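PDB 2VQ9: ribonuclease-like 3 from Danio rerio, which cleaves RNA as a secreted ribonuclease of the pancreatic family, promotes angiogenesis, and kills bacteria by a route that does not require its RNase activity. Local coordinates for residues M51-T57 with R115-C119; V68-A74 with F103-T109. All coordinates share one frame; numbering follows the deposited sequence.

Contact 1 of 2, residues M51-T57 with R115-C119; sequences MRQRRIT and RHPNC. Unlike the reference sequence in segment 51-57: Arg55 (reference Gly).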
loop_
_atom_site.group_PDB
_atom_site.type_symbol
_atom_site.label_atom_id
_atom_site.label_comp_id
_atom_site.label_asym_id
_atom_site.label_seq_id
_atom_site.Cartn_x
_atom_site.Cartn_y
_atom_site.Cartn_z
ATOM N N MET A 51 -10.690 2.279 3.889
ATOM C CA MET A 51 -9.919 2.525 5.119
ATOM C C MET A 51 -10.695 2.099 6.377
ATOM O O MET A 51 -10.124 1.544 7.309
ATOM C CB MET A 51 -9.529 4.009 5.195
ATOM C CG MET A 51 -8.447 4.434 4.167
ATOM S SD MET A 51 -6.812 3.652 4.367
ATOM C CE MET A 51 -6.182 4.541 5.799
ATOM N N ARG A 52 -12.002 2.344 6.384
ATOM C CA ARG A 52 -12.861 1.977 7.510
ATOM C C ARG A 52 -13.112 0.479 7.591
ATOM O O ARG A 52 -12.944 -0.154 8.647
ATOM C CB ARG A 52 -14.204 2.717 7.401
ATOM C CG ARG A 52 -15.173 2.401 8.578
ATOM C CD ARG A 52 -16.478 3.148 8.365
ATOM N NE ARG A 52 -16.986 2.880 7.026
ATOM C CZ ARG A 52 -17.536 1.727 6.611
ATOM N NH1 ARG A 52 -17.696 0.674 7.430
ATOM N NH2 ARG A 52 -17.924 1.632 5.343
ATOM N N GLN A 53 -13.508 -0.083 6.458
ATOM C CA GLN A 53 -13.881 -1.498 6.402
ATOM C C GLN A 53 -12.693 -2.404 6.731
ATOM O O GLN A 53 -12.822 -3.376 7.521
ATOM C CB GLN A 53 -14.443 -1.794 5.014
ATOM C CG GLN A 53 -15.354 -2.989 4.939
ATOM C CD GLN A 53 -16.290 -2.884 3.748
ATOM O OE1 GLN A 53 -17.487 -2.601 3.894
ATOM N NE2 GLN A 53 -15.739 -3.034 2.570
ATOM N N ARG A 54 -11.512 -2.058 6.198
ATOM C CA ARG A 54 -10.288 -2.806 6.513
ATOM C C ARG A 54 -9.688 -2.436 7.841
ATOM O O ARG A 54 -8.729 -3.064 8.282
ATOM C CB ARG A 54 -9.235 -2.672 5.403
ATOM C CG ARG A 54 -9.720 -3.193 4.056
ATOM C CD ARG A 54 -8.601 -3.130 3.026
ATOM N NE ARG A 54 -9.003 -3.733 1.752
ATOM C CZ ARG A 54 -8.140 -4.058 0.799
ATOM N NH1 ARG A 54 -6.840 -3.794 0.977
ATOM N NH2 ARG A 54 -8.565 -4.631 -0.339
ATOM N N ARG A 55 -10.272 -1.438 8.491
ATOM C CA ARG A 55 -9.804 -0.933 9.796
ATOM C C ARG A 55 -8.304 -0.599 9.798
ATOM O O ARG A 55 -7.512 -1.088 10.632
ATOM C CB ARG A 55 -10.199 -1.886 10.945
ATOM C CG ARG A 55 -10.360 -1.188 12.301
ATOM C CD ARG A 55 -10.744 -2.180 13.405
ATOM N NE ARG A 55 -10.835 -1.553 14.750
ATOM C CZ ARG A 55 -9.808 -1.421 15.582
ATOM N NH1 ARG A 55 -8.609 -1.839 15.207
ATOM N NH2 ARG A 55 -9.964 -0.864 16.793
ATOM N N ILE A 56 -7.903 0.208 8.832
ATOM C CA ILE A 56 -6.489 0.569 8.698
ATOM C C ILE A 56 -6.201 1.694 9.675
ATOM O O ILE A 56 -6.869 2.719 9.653
ATOM C CB ILE A 56 -6.150 0.947 7.238
ATOM C CG1 ILE A 56 -6.287 -0.327 6.368
ATOM C CG2 ILE A 56 -4.732 1.543 7.159
ATOM C CD1 ILE A 56 -6.502 -0.063 4.830
ATOM N N THR A 57 -5.218 1.477 10.550
ATOM C CA THR A 57 -4.987 2.346 11.695
ATOM C C THR A 57 -3.566 2.886 11.768
ATOM O O THR A 57 -2.645 2.332 11.155
ATOM C CB THR A 57 -5.282 1.610 13.043
ATOM O OG1 THR A 57 -4.498 0.408 13.111
ATOM C CG2 THR A 57 -6.758 1.274 13.166
ATOM N N ARG A 115 -10.495 8.995 14.962
ATOM C CA ARG A 115 -10.675 7.553 15.155
ATOM C C ARG A 115 -11.739 7.002 14.207
ATOM O O ARG A 115 -12.668 7.728 13.811
ATOM C CB ARG A 115 -11.031 7.245 16.625
ATOM C CG ARG A 115 -9.881 7.440 17.628
ATOM C CD ARG A 115 -10.334 7.275 19.098
ATOM N NE ARG A 115 -9.246 7.637 20.010
ATOM C CZ ARG A 115 -9.163 8.814 20.629
ATOM N NH1 ARG A 115 -10.131 9.715 20.486
ATOM N NH2 ARG A 115 -8.137 9.079 21.427
ATOM N N HIS A 116 -11.629 5.719 13.841
ATOM C CA HIS A 116 -12.724 5.095 13.086
ATOM C C HIS A 116 -13.976 5.168 13.964
ATOM O O HIS A 116 -13.876 5.067 15.184
ATOM C CB HIS A 116 -12.383 3.639 12.730
ATOM C CG HIS A 116 -11.233 3.517 11.781
ATOM N ND1 HIS A 116 -11.348 3.807 10.443
ATOM C CD2 HIS A 116 -9.944 3.160 11.980
ATOM C CE1 HIS A 116 -10.178 3.626 9.852
ATOM N NE2 HIS A 116 -9.307 3.249 10.768
ATOM N N PRO A 117 -15.163 5.332 13.364
ATOM C CA PRO A 117 -15.499 5.328 11.944
ATOM C C PRO A 117 -15.517 6.718 11.321
ATOM O O PRO A 117 -16.204 6.940 10.319
ATOM C CB PRO A 117 -16.898 4.693 11.929
ATOM C CG PRO A 117 -17.512 5.152 13.257
ATOM C CD PRO A 117 -16.375 5.398 14.220
ATOM N N ASN A 118 -14.750 7.646 11.893
ATOM C CA ASN A 118 -14.795 9.040 11.437
ATOM C C ASN A 118 -13.649 9.479 10.540
ATOM O O ASN A 118 -13.489 10.686 10.303
ATOM C CB ASN A 118 -14.903 9.984 12.644
ATOM C CG ASN A 118 -15.957 9.537 13.620
ATOM O OD1 ASN A 118 -17.118 9.267 13.229
ATOM N ND2 ASN A 118 -15.574 9.417 14.881
ATOM N N CYS A 119 -12.859 8.523 10.041
ATOM C CA CYS A 119 -11.701 8.855 9.195
ATOM C C CYS A 119 -12.165 9.264 7.790
ATOM O O CYS A 119 -12.865 8.501 7.101
ATOM C CB CYS A 119 -10.685 7.688 9.128
ATOM S SG CYS A 119 -10.290 6.984 10.715
#

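Contact 2 of 2, residues V68-A74 with F103-T109; sequences VNTFIQA and FTVITCT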
loop_
_atom_site.group_PDB
_atom_site.type_symbol
_atom_site.label_atom_id
_atom_site.label_comp_id
_atom_site.label_asym_id
_atom_site.label_seq_id
_atom_site.Cartn_x
_atom_site.Cartn_y
_atom_site.Cartn_z
ATOM N N VAL A 68 -1.664 8.785 6.284
ATOM C CA VAL A 68 -1.436 8.617 4.853
ATOM C C VAL A 68 -1.331 7.142 4.549
ATOM O O VAL A 68 -0.600 6.393 5.243
ATOM C CB VAL A 68 -0.102 9.328 4.374
ATOM C CG1 VAL A 68 0.035 9.230 2.826
ATOM C CG2 VAL A 68 -0.090 10.835 4.821
ATOM N N ASN A 69 -2.041 6.719 3.506
ATOM C CA ASN A 69 -2.033 5.306 3.148
ATOM C C ASN A 69 -2.189 5.105 1.675
ATOM O O ASN A 69 -3.087 5.657 1.067
ATOM C CB ASN A 69 -3.111 4.501 3.889
ATOM C CG ASN A 69 -2.888 2.992 3.736
ATOM O OD1 ASN A 69 -1.860 2.495 4.193
ATOM N ND2 ASN A 69 -3.823 2.268 3.055
ATOM N N THR A 70 -1.321 4.299 1.089
ATOM C CA THR A 70 -1.328 4.136 -0.356
ATOM C C THR A 70 -1.853 2.757 -0.732
ATOM O O THR A 70 -1.379 1.749 -0.195
ATOM C CB THR A 70 0.111 4.299 -0.915
ATOM O OG1 THR A 70 0.598 5.606 -0.563
ATOM C CG2 THR A 70 0.140 4.140 -2.457
ATOM N N PHE A 71 -2.832 2.731 -1.638
ATOM C CA PHE A 71 -3.314 1.477 -2.226
ATOM C C PHE A 71 -2.800 1.285 -3.633
ATOM O O PHE A 71 -2.916 2.180 -4.483
ATOM C CB PHE A 71 -4.840 1.413 -2.270
ATOM C CG PHE A 71 -5.482 1.361 -0.926
ATOM C CD1 PHE A 71 -5.493 0.186 -0.195
ATOM C CD2 PHE A 71 -6.075 2.514 -0.379
ATOM C CE1 PHE A 71 -6.087 0.121 1.075
ATOM C CE2 PHE A 71 -6.694 2.473 0.898
ATOM C CZ PHE A 71 -6.677 1.250 1.631
ATOM N N ILE A 72 -2.243 0.103 -3.886
ATOM C CA ILE A 72 -1.867 -0.239 -5.245
ATOM C C ILE A 72 -3.114 -0.804 -5.923
ATOM O O ILE A 72 -3.758 -1.718 -5.386
ATOM C CB ILE A 72 -0.792 -1.284 -5.253
ATOM C CG1 ILE A 72 0.422 -0.778 -4.452
ATOM C CG2 ILE A 72 -0.424 -1.632 -6.707
ATOM C CD1 ILE A 72 1.344 -1.927 -3.982
ATOM N N GLN A 73 -3.432 -0.262 -7.092
ATOM C CA GLN A 73 -4.624 -0.663 -7.855
ATOM C C GLN A 73 -4.280 -1.891 -8.702
ATOM O O GLN A 73 -4.138 -1.798 -9.923
ATOM C CB GLN A 73 -5.056 0.493 -8.741
ATOM C CG GLN A 73 -6.506 0.437 -9.214
ATOM C CD GLN A 73 -6.809 1.546 -10.158
ATOM O OE1 GLN A 73 -6.293 1.595 -11.281
ATOM N NE2 GLN A 73 -7.646 2.455 -9.727
ATOM N N ALA A 74 -4.148 -3.031 -8.035
ATOM C CA ALA A 74 -3.809 -4.327 -8.650
ATOM C C ALA A 74 -4.207 -5.458 -7.699
ATOM O O ALA A 74 -4.562 -5.206 -6.528
ATOM C CB ALA A 74 -2.277 -4.404 -8.949
ATOM N N PHE A 103 2.623 0.873 -11.920
ATOM C CA PHE A 103 1.335 0.523 -11.328
ATOM C C PHE A 103 0.579 1.840 -11.053
ATOM O O PHE A 103 1.177 2.888 -10.806
ATOM C CB PHE A 103 1.531 -0.210 -9.996
ATOM C CG PHE A 103 1.975 -1.647 -10.123
ATOM C CD1 PHE A 103 1.054 -2.694 -9.974
ATOM C CD2 PHE A 103 3.321 -1.961 -10.359
ATOM C CE1 PHE A 103 1.487 -4.054 -10.062
ATOM C CE2 PHE A 103 3.760 -3.300 -10.457
ATOM C CZ PHE A 103 2.840 -4.347 -10.307
ATOM N N THR A 104 -0.736 1.782 -11.110
ATOM C CA THR A 104 -1.532 2.875 -10.624
ATOM C C THR A 104 -1.671 2.733 -9.112
ATOM O O THR A 104 -2.048 1.668 -8.597
ATOM C CB THR A 104 -2.891 2.896 -11.325
ATOM O OG1 THR A 104 -2.640 3.119 -12.722
ATOM C CG2 THR A 104 -3.780 4.019 -10.761
ATOM N N VAL A 105 -1.324 3.807 -8.417
ATOM C CA VAL A 105 -1.554 3.879 -6.977
ATOM C C VAL A 105 -2.501 5.026 -6.620
ATOM O O VAL A 105 -2.521 6.060 -7.298
ATOM C CB VAL A 105 -0.234 3.971 -6.162
ATOM C CG1 VAL A 105 0.675 2.779 -6.511
ATOM C CG2 VAL A 105 0.481 5.338 -6.392
ATOM N N ILE A 106 -3.269 4.844 -5.549
ATOM C CA ILE A 106 -4.090 5.916 -4.997
ATOM C C ILE A 106 -3.616 6.185 -3.573
ATOM O O ILE A 106 -3.570 5.292 -2.725
ATOM C CB ILE A 106 -5.622 5.581 -5.061
ATOM C CG1 ILE A 106 -6.063 5.501 -6.546
ATOM C CG2 ILE A 106 -6.448 6.577 -4.158
ATOM C CD1 ILE A 106 -6.927 6.580 -7.022
ATOM N N THR A 107 -3.206 7.418 -3.333
ATOM C CA THR A 107 -2.726 7.831 -2.013
ATOM C C THR A 107 -3.889 8.520 -1.286
ATOM O O THR A 107 -4.466 9.484 -1.783
ATOM C CB THR A 107 -1.505 8.751 -2.157
ATOM O OG1 THR A 107 -0.445 7.994 -2.776
ATOM C CG2 THR A 107 -1.043 9.270 -0.795
ATOM N N CYS A 108 -4.242 7.972 -0.129
ATOM C CA CYS A 108 -5.322 8.463 0.731
ATOM C C CYS A 108 -4.720 9.250 1.892
ATOM O O CYS A 108 -3.978 8.712 2.703
ATOM C CB CYS A 108 -6.122 7.271 1.294
ATOM S SG CYS A 108 -6.926 6.250 0.039
ATOM N N THR A 109 -5.040 10.534 1.949
ATOM C CA THR A 109 -4.458 11.428 2.947
ATOM C C THR A 109 -5.584 11.952 3.814
ATOM O O THR A 109 -6.571 12.472 3.293
ATOM C CB THR A 109 -3.741 12.592 2.258
ATOM O OG1 THR A 109 -2.686 12.045 1.449
ATOM C CG2 THR A 109 -3.134 13.515 3.324
HETATM O O HOH W 1 1.861 7.388 -1.965
HETATM O O HOH W 2 -1.978 -0.772 -11.470
#

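Contact 1 of 2, residues M51-T57 with R115-C119
His116 reaches from the 115-119 loop into the end of helix 47-53, and its imidazole ring carries most of the contact. With chi1 at -66°, CG stands anti to the carbonyl carbon and the ring is directed at the turn that follows the helix. There NE2 donates to the backbone O of Ile56 at 2.7 Å, the N-H...O angle being 157°. The oxygen lies in the ring plane, whereas the donor sits well above the plane of the peptide carbonyl, so the bond is edge-on for the histidine but avoids the carbonyl's lone pairs. Next to NE2, the ring carbon CE1 comes within 3.3 Å of Met51 O, and CD2 meets the methyl CG2 of Thr57 at 3.9 Å at the ring edge. One ring face receives Cys119 SG near its rim; the opposite face has the CA of Arg55. Pro117, which follows a cis peptide bond, lays its CB against CD of Arg52 at 3.9 Å; the arginine chain is extended through chi1 and chi2 and turns at chi3 (52°), just beyond this CD. Cys119 closes the segment, its sulfur joined in a disulfide to Cys65.

The backbone that accepts the histidine is itself held by a Schellman motif: Arg55, a departure from the reference sequence, takes positive phi, and Ile56 N bonds back to Met51 O and Arg55 N to Arg52 O. The contact thus joins the C-terminal end of helix 47-53 to the connection between strands 103-112 and 120-135, while Met51 and Ile56 pack on Phe71 of strand 68-72.

Contact 2 of 2, residues V68-A74 with F103-T109
The ring of Phe71 meets Cys108 SG at its edge, a sulfur-aromatic contact with the sulfur 5.0 Å from the ring centroid and 86° off the ring normal; Asn69 ND2 lies over one face, near the rim. Phe103 also receives a partner at its edge, the methyl CB of Ala74 close to the ring plane, while Ile72 CG2 approaches its CD1 obliquely at 3.7 Å. These groups decorate an antiparallel strand pair in the curved sheet of the RNase A fold, 68-72 against 103-109. Asn69 with Cys108 and Phe71 with Ile106 are hydrogen-bonded pairs, each joined by two N-H...O bonds of 2.9 Å, and Gln73 N extends the series to Thr104 O.

The two sheet faces differ. Asn69, Phe71, Ile106 and Cys108 lie on one, where Phe71 is also covered by Val50 and Met51 of helix 47-53 and Cys108 forms a disulfide with Cys47. The amide of Asn69 is held at both ends, OD1 by Lys66 NZ and ND2 by Gln36 O, close to catalytic His37. On the other face Ile72 CG1 packs on Val105 CG1, and Thr70 CG2, put anti to the backbone N by chi1 of -59°, rests 3.7 Å from Val105 CB. Val68, Asn69 and Thr70 belong to the substrate-binding site, and Thr70 O accepts from His37 ND1, so the strand contributes to that site and, through this bond, probably positions the proton acceptor. Beside Val105, the hydroxyls of Thr70 and Thr107 share one water, which lies 2.6 Å from Thr70 OG1 and 2.5 Å from Thr107 OG1.

From the N terminus, the chain passes through helix 27-37, which carries His37, and helix 47-53, whose end opens contact 1, then enters strand 68-72, the first half of contact 2. Contact 2 closes when the chain returns as strand 103-112, having formed helix 76-80 and strands 87-89 and 96-99 on the way. Contact 1 closes later, in the connection to strand 120-135, and so encloses contact 2 completely. The two meet where Ile56 CD1 lies 3.5 Å from Phe71 CZ and Met51 SD 3.6 Å from the same atom. Contact 1 ties the end of helix 47-53 to the loop before strand 120-135, contact 2 ties strand 68-72 to strand 103-112, and the packing on Phe71 joins the two.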